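Local coordinates for flavoprotein (Thermotoga maritima, PDB 5V8S), which probably works as an oxidoreductase in electron transfer, joining a metallo-beta-lactamase-like domain that carries a di-iron centre to a flavodoxin-like domain expected to bind FMN, at residues Ala121-Phe124 against Gly125-Leu129; Asp288-Glu292 against Lys293-Pro297; Leu342-Ile345 against Ile346-Ala349; Glu387-Gly390 against Ser391-Glu395. The protein carries 1 engineered substitution. All blocks are in the same frame, centred on the assembly; numbering follows the deposited sequence.

Interaction 1: Ala121-Phe124 against Gly125-Leu129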
ATOM      1  N   ALA A 121     -36.075  -5.436   6.431  1.00 19.07           N
ATOM      2  CA  ALA A 121     -34.938  -4.884   5.707  1.00 18.94           C
ATOM      3  C   ALA A 121     -35.450  -4.126   4.490  1.00 19.89           C
ATOM      4  O   ALA A 121     -36.623  -4.210   4.132  1.00 21.33           O
ATOM      5  CB  ALA A 121     -33.971  -5.994   5.279  1.00 20.72           C
ATOM      6  N   SER A 122     -34.555  -3.405   3.835  1.00 20.55           N
ATOM      7  CA  SER A 122     -34.887  -2.798   2.556  1.00 20.72           C
ATOM      8  C   SER A 122     -34.953  -3.864   1.458  1.00 22.11           C
ATOM      9  O   SER A 122     -34.618  -5.034   1.660  1.00 21.97           O
ATOM     10  CB  SER A 122     -33.828  -1.769   2.181  1.00 20.89           C
ATOM     11  OG  SER A 122     -32.610  -2.417   1.848  1.00 22.01           O
ATOM     12  N   ASN A 123     -35.395  -3.447   0.270  1.00 23.58           N
ATOM     13  CA  ASN A 123     -35.474  -4.382  -0.849  1.00 25.86           C
ATOM     14  C   ASN A 123     -34.110  -4.996  -1.161  1.00 24.54           C
ATOM     15  O   ASN A 123     -33.971  -6.218  -1.303  1.00 25.16           O
ATOM     16  CB  ASN A 123     -36.031  -3.669  -2.078  1.00 30.61           C
ATOM     17  CG  ASN A 123     -36.355  -4.624  -3.189  1.00 37.31           C
ATOM     18  OD1 ASN A 123     -37.327  -5.371  -3.120  1.00 40.66           O
ATOM     19  ND2 ASN A 123     -35.523  -4.628  -4.213  1.00 39.71           N
ATOM     20  N   PHE A 124     -33.086  -4.164  -1.282  1.00 23.97           N
ATOM     21  CA  PHE A 124     -31.761  -4.719  -1.532  1.00 23.69           C
ATOM     22  C   PHE A 124     -31.257  -5.493  -0.324  1.00 22.61           C
ATOM     23  O   PHE A 124     -30.541  -6.485  -0.471  1.00 23.01           O
ATOM     24  CB  PHE A 124     -30.780  -3.605  -1.873  1.00 27.08           C
ATOM     25  CG  PHE A 124     -30.032  -3.836  -3.126  1.00 33.28           C
ATOM     26  CD1 PHE A 124     -28.987  -4.737  -3.159  1.00 35.61           C
ATOM     27  CD2 PHE A 124     -30.354  -3.144  -4.270  1.00 36.45           C
ATOM     28  CE1 PHE A 124     -28.269  -4.951  -4.332  1.00 37.37           C
ATOM     29  CE2 PHE A 124     -29.650  -3.349  -5.444  1.00 38.23           C
ATOM     30  CZ  PHE A 124     -28.603  -4.254  -5.472  1.00 37.85           C
ATOM     31  N   GLY A 125     -31.620  -5.057   0.879  1.00 21.88           N
ATOM     32  CA  GLY A 125     -31.236  -5.795   2.067  1.00 21.44           C
ATOM     33  C   GLY A 125     -31.744  -7.226   2.048  1.00 21.00           C
ATOM     34  O   GLY A 125     -31.026  -8.156   2.425  1.00 21.54           O
ATOM     35  N   LYS A 126     -33.000  -7.423   1.631  1.00 21.38           N
ATOM     36  CA  LYS A 126     -33.523  -8.779   1.508  1.00 22.59           C
ATOM     37  C   LYS A 126     -32.679  -9.608   0.541  1.00 23.23           C
ATOM     38  O   LYS A 126     -32.334 -10.758   0.828  1.00 23.64           O
ATOM     39  CB  LYS A 126     -34.988  -8.721   1.069  1.00 24.75           C
ATOM     40  CG  LYS A 126     -35.569 -10.073   0.740  1.00 26.60           C
ATOM     41  CD  LYS A 126     -37.077  -9.970   0.547  1.00 29.50           C
ATOM     42  CE  LYS A 126     -37.675 -11.340   0.357  1.00 33.04           C
ATOM     43  NZ  LYS A 126     -37.056 -12.001  -0.804  1.00 36.29           N
ATOM     44  N   ARG A 127     -32.329  -9.032  -0.606  1.00 23.44           N
ATOM     45  CA  ARG A 127     -31.519  -9.761  -1.578  1.00 25.00           C
ATOM     46  C   ARG A 127     -30.180 -10.168  -0.979  1.00 23.69           C
ATOM     47  O   ARG A 127     -29.706 -11.290  -1.205  1.00 24.27           O
ATOM     48  CB  ARG A 127     -31.321  -8.894  -2.822  1.00 29.47           C
ATOM     49  CG  ARG A 127     -32.613  -8.696  -3.594  1.00 36.09           C
ATOM     50  CD  ARG A 127     -32.600  -7.435  -4.446  1.00 43.84           C
ATOM     51  NE  ARG A 127     -31.505  -7.411  -5.406  1.00 50.76           N
ATOM     52  CZ  ARG A 127     -31.326  -6.446  -6.306  1.00 56.12           C
ATOM     53  NH1 ARG A 127     -32.182  -5.430  -6.371  1.00 57.66           N
ATOM     54  NH2 ARG A 127     -30.295  -6.496  -7.144  1.00 57.73           N
ATOM     55  N   LEU A 128     -29.551  -9.271  -0.211  1.00 22.13           N
ATOM     56  CA  LEU A 128     -28.233  -9.569   0.335  1.00 22.15           C
ATOM     57  C   LEU A 128     -28.303 -10.563   1.488  1.00 22.80           C
ATOM     58  O   LEU A 128     -27.395 -11.384   1.647  1.00 23.52           O
ATOM     59  CB  LEU A 128     -27.522  -8.276   0.761  1.00 21.61           C
ATOM     60  CG  LEU A 128     -27.156  -7.352  -0.414  1.00 21.92           C
ATOM     61  CD1 LEU A 128     -26.779  -5.963   0.050  1.00 22.38           C
ATOM     62  CD2 LEU A 128     -26.021  -7.968  -1.244  1.00 24.34           C
ATOM     63  N   LEU A 129     -29.374 -10.537   2.286  1.00 22.67           N
ATOM     64  CA  LEU A 129     -29.470 -11.535   3.348  1.00 23.53           C
ATOM     65  C   LEU A 129     -29.598 -12.935   2.775  1.00 24.66           C
ATOM     66  O   LEU A 129     -29.099 -13.899   3.362  1.00 25.12           O
ATOM     67  CB  LEU A 129     -30.657 -11.242   4.265  1.00 22.71           C
ATOM     68  CG  LEU A 129     -30.500 -10.039   5.188  1.00 23.78           C
ATOM     69  CD1 LEU A 129     -31.817  -9.726   5.893  1.00 24.36           C
ATOM     70  CD2 LEU A 129     -29.389 -10.289   6.204  1.00 24.25           C
TER

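Interaction 2: Asp288-Glu292 against Lys293-Pro297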
ATOM      1  N   ASP A 288       8.482  25.157   5.020  1.00 22.45           N
ATOM      2  CA  ASP A 288       8.919  26.378   5.704  1.00 24.39           C
ATOM      3  C   ASP A 288       8.226  27.602   5.121  1.00 24.07           C
ATOM      4  O   ASP A 288       7.829  28.506   5.860  1.00 25.44           O
ATOM      5  CB  ASP A 288      10.437  26.543   5.614  1.00 29.20           C
ATOM      6  CG  ASP A 288      11.183  25.535   6.456  1.00 35.75           C
ATOM      7  OD1 ASP A 288      10.561  24.910   7.343  1.00 38.17           O
ATOM      8  OD2 ASP A 288      12.405  25.379   6.235  1.00 39.72           O
ATOM      9  N   SER A 289       8.087  27.657   3.790  1.00 23.79           N
ATOM     10  CA  SER A 289       7.425  28.793   3.161  1.00 24.85           C
ATOM     11  C   SER A 289       5.953  28.862   3.561  1.00 23.78           C
ATOM     12  O   SER A 289       5.426  29.945   3.843  1.00 24.98           O
ATOM     13  CB  SER A 289       7.558  28.682   1.649  1.00 27.58           C
ATOM     14  OG  SER A 289       6.986  29.793   0.999  1.00 30.42           O
ATOM     15  N   LEU A 290       5.264  27.718   3.574  1.00 22.70           N
ATOM     16  CA  LEU A 290       3.880  27.690   4.040  1.00 23.34           C
ATOM     17  C   LEU A 290       3.771  28.268   5.442  1.00 24.27           C
ATOM     18  O   LEU A 290       2.878  29.075   5.724  1.00 25.25           O
ATOM     19  CB  LEU A 290       3.345  26.260   4.040  1.00 23.52           C
ATOM     20  CG  LEU A 290       3.003  25.668   2.687  1.00 23.32           C
ATOM     21  CD1 LEU A 290       2.882  24.152   2.843  1.00 24.04           C
ATOM     22  CD2 LEU A 290       1.736  26.252   2.102  1.00 23.79           C
ATOM     23  N   LYS A 291       4.648  27.835   6.347  1.00 24.74           N
ATOM     24  CA  LYS A 291       4.605  28.343   7.715  1.00 26.46           C
ATOM     25  C   LYS A 291       4.867  29.847   7.764  1.00 28.14           C
ATOM     26  O   LYS A 291       4.202  30.577   8.507  1.00 28.39           O
ATOM     27  CB  LYS A 291       5.630  27.614   8.576  1.00 27.49           C
ATOM     28  CG  LYS A 291       5.316  26.153   8.880  1.00 28.86           C
ATOM     29  CD  LYS A 291       6.532  25.520   9.547  1.00 31.67           C
ATOM     30  CE  LYS A 291       6.203  24.234  10.261  1.00 34.44           C
ATOM     31  NZ  LYS A 291       7.456  23.516  10.640  1.00 36.15           N
ATOM     32  N   GLU A 292       5.825  30.330   6.980  1.00 29.79           N
ATOM     33  CA  GLU A 292       6.133  31.755   6.986  1.00 34.35           C
ATOM     34  C   GLU A 292       4.941  32.569   6.511  1.00 33.30           C
ATOM     35  O   GLU A 292       4.760  33.717   6.935  1.00 34.76           O
ATOM     36  CB  GLU A 292       7.356  32.004   6.102  1.00 40.68           C
ATOM     37  CG  GLU A 292       7.817  33.447   6.048  1.00 48.68           C
ATOM     38  CD  GLU A 292       9.064  33.621   5.198  1.00 55.85           C
ATOM     39  OE1 GLU A 292       9.414  32.676   4.451  1.00 58.93           O
ATOM     40  OE2 GLU A 292       9.697  34.696   5.285  1.00 58.22           O
ATOM     41  N   LYS A 293       4.105  31.993   5.654  1.00 32.72           N
ATOM     42  CA  LYS A 293       2.918  32.673   5.161  1.00 33.16           C
ATOM     43  C   LYS A 293       1.665  32.411   5.998  1.00 33.75           C
ATOM     44  O   LYS A 293       0.573  32.811   5.580  1.00 35.74           O
ATOM     45  CB  LYS A 293       2.687  32.330   3.689  1.00 34.15           C
ATOM     46  CG  LYS A 293       3.732  32.963   2.776  1.00 35.65           C
ATOM     47  CD  LYS A 293       3.653  32.432   1.369  1.00 37.08           C
ATOM     48  CE  LYS A 293       4.863  32.848   0.538  1.00 38.09           C
ATOM     49  NZ  LYS A 293       4.927  34.311   0.317  1.00 37.48           N
ATOM     50  N   GLY A 294       1.795  31.798   7.176  1.00 31.08           N
ATOM     51  CA  GLY A 294       0.695  31.683   8.118  1.00 30.13           C
ATOM     52  C   GLY A 294      -0.066  30.371   8.088  1.00 29.09           C
ATOM     53  O   GLY A 294      -1.021  30.211   8.860  1.00 30.86           O
ATOM     54  N   PHE A 295       0.318  29.430   7.235  1.00 26.51           N
ATOM     55  CA  PHE A 295      -0.369  28.149   7.170  1.00 24.76           C
ATOM     56  C   PHE A 295       0.168  27.199   8.237  1.00 25.09           C
ATOM     57  O   PHE A 295       1.277  27.362   8.749  1.00 26.52           O
ATOM     58  CB  PHE A 295      -0.173  27.507   5.795  1.00 24.33           C
ATOM     59  CG  PHE A 295      -0.797  28.271   4.672  1.00 26.23           C
ATOM     60  CD1 PHE A 295      -2.151  28.169   4.418  1.00 27.04           C
ATOM     61  CD2 PHE A 295      -0.028  29.102   3.871  1.00 28.59           C
ATOM     62  CE1 PHE A 295      -2.739  28.901   3.389  1.00 28.96           C
ATOM     63  CE2 PHE A 295      -0.606  29.818   2.827  1.00 30.55           C
ATOM     64  CZ  PHE A 295      -1.963  29.711   2.587  1.00 30.24           C
ATOM     65  N   THR A 296      -0.630  26.173   8.547  1.00 24.98           N
ATOM     66  CA  THR A 296      -0.244  25.117   9.485  1.00 25.13           C
ATOM     67  C   THR A 296      -0.274  23.790   8.737  1.00 24.05           C
ATOM     68  O   THR A 296      -1.346  23.166   8.600  1.00 24.33           O
ATOM     69  CB  THR A 296      -1.172  25.079  10.699  1.00 27.56           C
ATOM     70  OG1 THR A 296      -1.157  26.348  11.349  1.00 29.87           O
ATOM     71  CG2 THR A 296      -0.695  24.032  11.701  1.00 28.14           C
ATOM     72  N   PRO A 297       0.859  23.337   8.213  1.00 22.29           N
ATOM     73  CA  PRO A 297       0.860  22.121   7.404  1.00 21.79           C
ATOM     74  C   PRO A 297       0.708  20.871   8.242  1.00 21.79           C
ATOM     75  O   PRO A 297       1.215  20.776   9.359  1.00 23.87           O
ATOM     76  CB  PRO A 297       2.249  22.137   6.744  1.00 23.27           C
ATOM     77  CG  PRO A 297       2.735  23.496   6.869  1.00 23.86           C
ATOM     78  CD  PRO A 297       2.156  24.028   8.132  1.00 23.58           C
TER

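Interaction 3: Leu342-Ile345 against Ile346-Ala349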
ATOM      1  N   LEU A 342      -2.976   8.604  -4.477  1.00 16.20           N
ATOM      2  CA  LEU A 342      -3.750   9.447  -5.387  1.00 16.92           C
ATOM      3  C   LEU A 342      -5.044   8.765  -5.810  1.00 16.08           C
ATOM      4  O   LEU A 342      -6.105   9.401  -5.853  1.00 17.53           O
ATOM      5  CB  LEU A 342      -2.917   9.798  -6.619  1.00 17.58           C
ATOM      6  CG  LEU A 342      -1.753  10.754  -6.359  1.00 20.09           C
ATOM      7  CD1 LEU A 342      -0.903  10.903  -7.602  1.00 22.39           C
ATOM      8  CD2 LEU A 342      -2.230  12.107  -5.884  1.00 22.55           C
ATOM      9  N   LEU A 343      -4.978   7.470  -6.133  1.00 15.27           N
ATOM     10  CA  LEU A 343      -6.202   6.779  -6.534  1.00 15.57           C
ATOM     11  C   LEU A 343      -7.211   6.725  -5.397  1.00 16.89           C
ATOM     12  O   LEU A 343      -8.410   6.859  -5.634  1.00 18.24           O
ATOM     13  CB  LEU A 343      -5.898   5.371  -7.042  1.00 15.58           C
ATOM     14  CG  LEU A 343      -5.161   5.279  -8.374  1.00 17.33           C
ATOM     15  CD1 LEU A 343      -4.807   3.826  -8.703  1.00 18.39           C
ATOM     16  CD2 LEU A 343      -6.001   5.852  -9.484  1.00 19.54           C
ATOM     17  N   GLU A 344      -6.750   6.533  -4.154  1.00 16.20           N
ATOM     18  CA  GLU A 344      -7.690   6.528  -3.039  1.00 16.08           C
ATOM     19  C   GLU A 344      -8.226   7.918  -2.726  1.00 16.91           C
ATOM     20  O   GLU A 344      -9.386   8.036  -2.312  1.00 17.37           O
ATOM     21  CB  GLU A 344      -7.087   5.878  -1.800  1.00 16.47           C
ATOM     22  CG  GLU A 344      -6.760   4.401  -1.993  1.00 18.26           C
ATOM     23  CD  GLU A 344      -7.915   3.614  -2.516  1.00 20.13           C
ATOM     24  OE1 GLU A 344      -9.049   3.813  -2.033  1.00 21.40           O
ATOM     25  OE2 GLU A 344      -7.688   2.788  -3.419  1.00 21.04           O
ATOM     26  N   ILE A 345      -7.407   8.972  -2.877  1.00 16.91           N
ATOM     27  CA  ILE A 345      -7.933  10.329  -2.710  1.00 17.11           C
ATOM     28  C   ILE A 345      -9.019  10.600  -3.738  1.00 18.69           C
ATOM     29  O   ILE A 345     -10.083  11.144  -3.412  1.00 19.25           O
ATOM     30  CB  ILE A 345      -6.788  11.365  -2.793  1.00 17.37           C
ATOM     31  CG1 ILE A 345      -5.928  11.280  -1.543  1.00 17.88           C
ATOM     32  CG2 ILE A 345      -7.352  12.811  -2.998  1.00 18.06           C
ATOM     33  CD1 ILE A 345      -4.618  12.039  -1.656  1.00 19.29           C
ATOM     34  N   ILE A 346      -8.790  10.185  -4.993  1.00 18.38           N
ATOM     35  CA  ILE A 346      -9.787  10.399  -6.041  1.00 20.42           C
ATOM     36  C   ILE A 346     -11.047   9.605  -5.745  1.00 19.87           C
ATOM     37  O   ILE A 346     -12.163  10.089  -5.956  1.00 22.09           O
ATOM     38  CB  ILE A 346      -9.199  10.025  -7.411  1.00 23.19           C
ATOM     39  CG1 ILE A 346      -8.072  10.984  -7.759  1.00 24.45           C
ATOM     40  CG2 ILE A 346     -10.268  10.023  -8.487  1.00 24.48           C
ATOM     41  CD1 ILE A 346      -7.340  10.593  -9.059  1.00 27.07           C
ATOM     42  N   ASP A 347     -10.893   8.387  -5.226  1.00 19.13           N
ATOM     43  CA  ASP A 347     -12.054   7.547  -4.962  1.00 18.30           C
ATOM     44  C   ASP A 347     -12.859   8.033  -3.760  1.00 18.33           C
ATOM     45  O   ASP A 347     -14.101   7.976  -3.779  1.00 20.53           O
ATOM     46  CB  ASP A 347     -11.623   6.105  -4.737  1.00 19.37           C
ATOM     47  CG  ASP A 347     -12.803   5.160  -4.742  1.00 23.32           C
ATOM     48  OD1 ASP A 347     -13.483   5.077  -5.790  1.00 25.37           O
ATOM     49  OD2 ASP A 347     -13.051   4.513  -3.707  1.00 24.91           O
ATOM     50  N   LYS A 348     -12.180   8.477  -2.695  1.00 18.03           N
ATOM     51  CA  LYS A 348     -12.829   8.703  -1.408  1.00 17.80           C
ATOM     52  C   LYS A 348     -12.944  10.158  -1.006  1.00 17.92           C
ATOM     53  O   LYS A 348     -13.783  10.472  -0.164  1.00 19.64           O
ATOM     54  CB  LYS A 348     -12.059   7.989  -0.286  1.00 17.40           C
ATOM     55  CG  LYS A 348     -11.962   6.481  -0.457  1.00 18.38           C
ATOM     56  CD  LYS A 348     -13.299   5.790  -0.230  1.00 19.03           C
ATOM     57  CE  LYS A 348     -13.132   4.281  -0.226  1.00 20.15           C
ATOM     58  NZ  LYS A 348     -14.315   3.567   0.307  1.00 21.51           N
ATOM     59  N   ALA A 349     -12.093  11.030  -1.542  1.00 18.11           N
ATOM     60  CA  ALA A 349     -11.962  12.392  -1.053  1.00 18.02           C
ATOM     61  C   ALA A 349     -11.813  13.354  -2.226  1.00 19.12           C
ATOM     62  O   ALA A 349     -10.906  14.186  -2.274  1.00 19.56           O
ATOM     63  CB  ALA A 349     -10.792  12.476  -0.076  1.00 18.95           C
TER
HETATM   64  O   HOH W   1     -11.048   2.690  -3.144  1.00 24.31           O

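Interaction 4: Glu387-Gly390 against Ser391-Glu395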
ATOM      1  N   GLU A 387       9.014  22.158 -10.949  1.00 24.43           N
ATOM      2  CA  GLU A 387       9.975  21.090 -11.130  1.00 25.04           C
ATOM      3  C   GLU A 387      10.842  20.940  -9.885  1.00 26.15           C
ATOM      4  O   GLU A 387      11.351  21.932  -9.345  1.00 26.94           O
ATOM      5  CB  GLU A 387      10.871  21.396 -12.330  1.00 27.32           C
ATOM      6  CG  GLU A 387      11.784  20.231 -12.651  1.00 31.15           C
ATOM      7  CD  GLU A 387      12.731  20.482 -13.815  1.00 34.56           C
ATOM      8  OE1 GLU A 387      12.645  21.551 -14.454  1.00 36.58           O
ATOM      9  OE2 GLU A 387      13.576  19.595 -14.078  1.00 35.09           O
ATOM     10  N   ILE A 388      11.019  19.697  -9.444  1.00 24.78           N
ATOM     11  CA  ILE A 388      11.956  19.371  -8.377  1.00 24.22           C
ATOM     12  C   ILE A 388      13.287  19.068  -9.043  1.00 25.62           C
ATOM     13  O   ILE A 388      13.415  18.082  -9.769  1.00 25.32           O
ATOM     14  CB  ILE A 388      11.467  18.188  -7.530  1.00 23.52           C
ATOM     15  CG1 ILE A 388      10.169  18.552  -6.796  1.00 23.86           C
ATOM     16  CG2 ILE A 388      12.575  17.741  -6.553  1.00 24.10           C
ATOM     17  CD1 ILE A 388       9.565  17.402  -6.017  1.00 23.20           C
ATOM     18  N   LYS A 389      14.278  19.912  -8.781  1.00 26.60           N
ATOM     19  CA  LYS A 389      15.618  19.752  -9.308  1.00 28.21           C
ATOM     20  C   LYS A 389      16.562  19.355  -8.185  1.00 29.93           C
ATOM     21  O   LYS A 389      16.228  19.414  -7.002  1.00 32.64           O
ATOM     22  CB  LYS A 389      16.086  21.064  -9.940  1.00 29.34           C
ATOM     23  CG  LYS A 389      15.237  21.510 -11.094  1.00 31.93           C
ATOM     24  CD  LYS A 389      15.881  22.685 -11.772  1.00 36.42           C
ATOM     25  CE  LYS A 389      15.125  23.115 -13.001  1.00 39.86           C
ATOM     26  NZ  LYS A 389      15.905  24.144 -13.753  1.00 42.58           N
ATOM     27  N   GLY A 390      17.765  18.951  -8.573  1.00 29.23           N
ATOM     28  CA  GLY A 390      18.779  18.640  -7.598  1.00 30.93           C
ATOM     29  C   GLY A 390      19.566  19.873  -7.221  1.00 33.51           C
ATOM     30  O   GLY A 390      19.031  20.802  -6.602  1.00 35.16           O
ATOM     31  N   SER A 391      20.822  19.921  -7.658  1.00 35.30           N
ATOM     32  CA  SER A 391      21.765  20.878  -7.096  1.00 39.57           C
ATOM     33  C   SER A 391      21.400  22.318  -7.435  1.00 39.93           C
ATOM     34  O   SER A 391      21.619  23.218  -6.615  1.00 41.09           O
ATOM     35  CB  SER A 391      23.178  20.559  -7.581  1.00 42.81           C
ATOM     36  OG  SER A 391      24.121  21.285  -6.828  1.00 47.07           O
ATOM     37  N   ASN A 392      20.849  22.558  -8.626  1.00 38.92           N
ATOM     38  CA  ASN A 392      20.566  23.903  -9.108  1.00 38.31           C
ATOM     39  C   ASN A 392      19.111  24.315  -8.894  1.00 36.05           C
ATOM     40  O   ASN A 392      18.611  25.188  -9.607  1.00 35.40           O
ATOM     41  CB  ASN A 392      20.883  23.988 -10.594  1.00 40.20           C
ATOM     42  CG  ASN A 392      20.064  23.013 -11.400  1.00 41.38           C
ATOM     43  OD1 ASN A 392      19.549  22.034 -10.853  1.00 39.91           O
ATOM     44  ND2 ASN A 392      19.935  23.262 -12.699  1.00 43.17           N
ATOM     45  N   MET A 393      18.418  23.696  -7.950  1.00 34.29           N
ATOM     46  CA  MET A 393      17.040  24.087  -7.684  1.00 32.60           C
ATOM     47  C   MET A 393      16.971  25.564  -7.304  1.00 33.08           C
ATOM     48  O   MET A 393      17.761  26.033  -6.479  1.00 34.92           O
ATOM     49  CB  MET A 393      16.504  23.246  -6.534  1.00 32.05           C
ATOM     50  CG  MET A 393      15.086  23.583  -6.163  1.00 30.36           C
ATOM     51  SD  MET A 393      13.930  23.037  -7.442  1.00 28.74           S
ATOM     52  CE  MET A 393      12.418  23.863  -6.918  1.00 28.04           C
ATOM     53  N   ASP A 394      16.001  26.284  -7.885  1.00 32.48           N
ATOM     54  CA  ASP A 394      15.791  27.712  -7.631  1.00 32.48           C
ATOM     55  C   ASP A 394      14.743  27.872  -6.538  1.00 32.35           C
ATOM     56  O   ASP A 394      13.548  27.662  -6.777  1.00 31.32           O
ATOM     57  CB  ASP A 394      15.326  28.409  -8.908  1.00 33.54           C
ATOM     58  CG  ASP A 394      15.169  29.919  -8.737  1.00 34.80           C
ATOM     59  OD1 ASP A 394      15.496  30.445  -7.649  1.00 34.77           O
ATOM     60  OD2 ASP A 394      14.718  30.579  -9.700  1.00 34.89           O
ATOM     61  N   GLU A 395      15.179  28.266  -5.341  1.00 34.68           N
ATOM     62  CA  GLU A 395      14.234  28.447  -4.235  1.00 38.65           C
ATOM     63  C   GLU A 395      13.135  29.458  -4.578  1.00 34.67           C
ATOM     64  O   GLU A 395      12.017  29.374  -4.044  1.00 33.57           O
ATOM     65  CB  GLU A 395      14.995  28.844  -2.962  1.00 46.81           C
ATOM     66  CG  GLU A 395      15.608  30.250  -2.968  1.00 54.66           C
ATOM     67  CD  GLU A 395      16.869  30.393  -3.841  1.00 61.10           C
ATOM     68  OE1 GLU A 395      17.373  29.378  -4.391  1.00 62.93           O
ATOM     69  OE2 GLU A 395      17.366  31.537  -3.974  1.00 63.16           O
TER
HETATM   70  O   HOH W   2      18.878  19.463 -11.314  1.00 32.64           O

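Interaction 1: Ala121-Phe124 against Gly125-Leu129
Ser-122 OG takes the amide hydrogen of Gly-125 N at 3.0 Å, and it is held a second time by a hydrogen bond to the backbone carbonyl of Asp-166. With chi1 at 70°, the hydroxyl sits between the backbone N and the carbonyl carbon of its own residue, which brings it round to the first turn of the helix, with Ser-122 as the N-cap residue. The Ser-122 carbonyl begins the regular ladder, accepting from Lys-126 N at 2.9 Å, and Phe-124 O does the same for Leu-128 N.

One turn on, Arg-127 reaches back along the surface. A bend at chi3 (58°) lays its guanidinium over one face of the Phe-124 ring, the planes 27° apart. Arg-127 CZ lies 3.7 Å from the ring centroid, displaced toward the rim, a cation-pi stack in which NH2 comes to 3.3 Å from Phe-124 CZ. The Asn-123 amide stands at the guanidinium edge. Leu-128 CD1 approaches the edge of the same ring, 4.1 Å from Phe-124 CD1. The Leu-128 side chain also packs on Trp-363 of the second subunit.

This is a serine-capped helix start directly after strand 118-121, in a beta-alpha-beta unit of the metallo-beta-lactamase-like domain, with the Leu-128 side chain about 10 Å from the mu-oxo-diiron cluster.

Interaction 2: Asp288-Glu292 against Lys293-Pro297
Leu-290 meets both Phe-295 and Pro-297, and its side chain is the one to follow. Its CB lies 4.0 Å from Pro-297 CG and is nearly as close to Phe-295 CB. Beyond CB the two methyls part company: CD1 stays with Pro-297 CG, the leucine and the proline running past each other in opposite directions, while CD2 goes to the phenylalanine and stops 3.8 Å from Phe-295 CD2. CG is anti to the carbonyl carbon (chi1 -75°), and chi2 then sets the two methyls.

The leucine carbonyl works just as hard. Leu-290 O accepts from Phe-295 N at 3.0 Å, takes a weak second bond from Lys-293 N, and lies in the plane of the Phe-295 ring at its edge. Gly-294 N bonds to Lys-291 O at 3.0 Å, from well above the carbonyl plane. The bonds Phe-295 N to Leu-290 O and Gly-294 N to Lys-291 O, with Gly-294 at a positive phi of 97°, make a Schellman motif that ends the helix. Those backbone angles would jam a CB against the preceding carbonyl, so glycine fits here.

Lys-293 N also continues the helical pattern to Ser-289 O, and the lysine's aliphatic chain runs beside that carbonyl until CE is 3.7 Å from Ser-289 OG. The polar ends look elsewhere, Ser-289 OG to Glu-399 and Lys-293 NZ to Ser-403.

Helix 278-292 thus turns into strand 296-302, an outer strand of the parallel sheet; Leu-290 and Phe-295 rest on Val-270 and Val-268 of strand 267-273, while Ile-402 and Leu-409 of helix 395-409 pack alongside.

Interaction 3: Leu342-Ile345 against Ile346-Ala349
Glu-344 and Asp-347, one turn apart, meet through a single bridging water. It donates to Glu-344 OE1 at 2.5 Å and to Asp-347 OD2 at 2.8 Å, joining two carboxylates whose oxygens OE1 and OD2 are 4.4 Å apart. The glutamate chain folds at chi2 (-52°), which turns its carboxylate forward, toward Asp-347.

Behind these side chains runs the last turn of helix 336-348. Lys-348 N bonds to Glu-344 O at 2.9 Å, and Ala-349 N closes on Ile-345 O at 2.7 Å before the chain leaves the helix. Ile-346 tucks its CG1 against Leu-342 O, 3.2 Å away, while Lys-348 CB and CG lie beside Glu-344 O.

Farther out, Ile-345 packs on Phe-325 of strand 322-327, and Trp-44 touches both Glu-344 and Lys-348. Arg-339 of the second subunit forms a salt bridge with Glu-344 OE2; Lys-348 NZ bonds to Thr-212 O and pairs with Glu-331 of the second subunit, an acid also close to Asp-347 OD2.

Two acids this close would be expected to raise each other's proton affinity. The arginine would favour a charged Glu-344, while Asp-347, flanked by two acids, may have its proton affinity raised.

Interaction 4: Glu387-Gly390 against Ser391-Glu395
Met-393 N bonds to Gly-390 O at 3.3 Å and closes a type I beta turn from Gly-390 to Met-393. The amide comes to the oxygen from above the carbonyl plane. Gly-390 has a phi of -88° and a psi of -109°, angles at which a CB would collide with Ser-391 N; a glycine accommodates this sharp change of direction.

The sulfur contacts come next. Met-393 leaves the backbone with CG opposite the amide N (chi1 179°) and then bends at chi2, carrying SD back to the Lys-389 amide. There SD accepts a weak hydrogen bond from Lys-389 N at 3.4 Å, with Lys-389 CB at 3.8 Å from the same sulfur. The methyl CE ends 3.3 Å from Glu-387 O. The lysine and methionine side chains cross at roughly a right angle, and Met-393 also touches Val-282 of helix 278-292.

Water supplies the third kind of link, accepting from Gly-390 N at 3.0 Å and donating to Asn-392 OD1 at 2.7 Å. That amide oxygen also lies 3.7 Å from Lys-389 CB, and the extended lysine chain crosses the asparagine side chain at a slant.

Ser-391 at the tip packs on Tyr-133 of the second subunit, and Asp-394 caps the following helix through Arg-396 N. It is a beta-turn connection from the edge strand 381-388 to the C-terminal helix 395-409 of a flavodoxin-like fold.

Along the chain the four contacts come in series. Interaction 1 lies in the metallo-beta-lactamase-like part; the others belong to the flavodoxin-like part, and interactions 1 and 4 are farthest apart, with centres about 58 Å from each other. Interactions 2 and 4 reach the two outer strands of one parallel five-stranded sheet, 296-302 and 381-388, their nearest atoms about 7 Å apart; helix 395-409, which interaction 4 leads into, packs against interaction 2. Interaction 3 ends helix 336-348 of the same domain, about 16 Å from interaction 1 at the nearest atoms. Interactions 1, 3 and 4 all touch the second subunit, so the dimer contacts involve both domains.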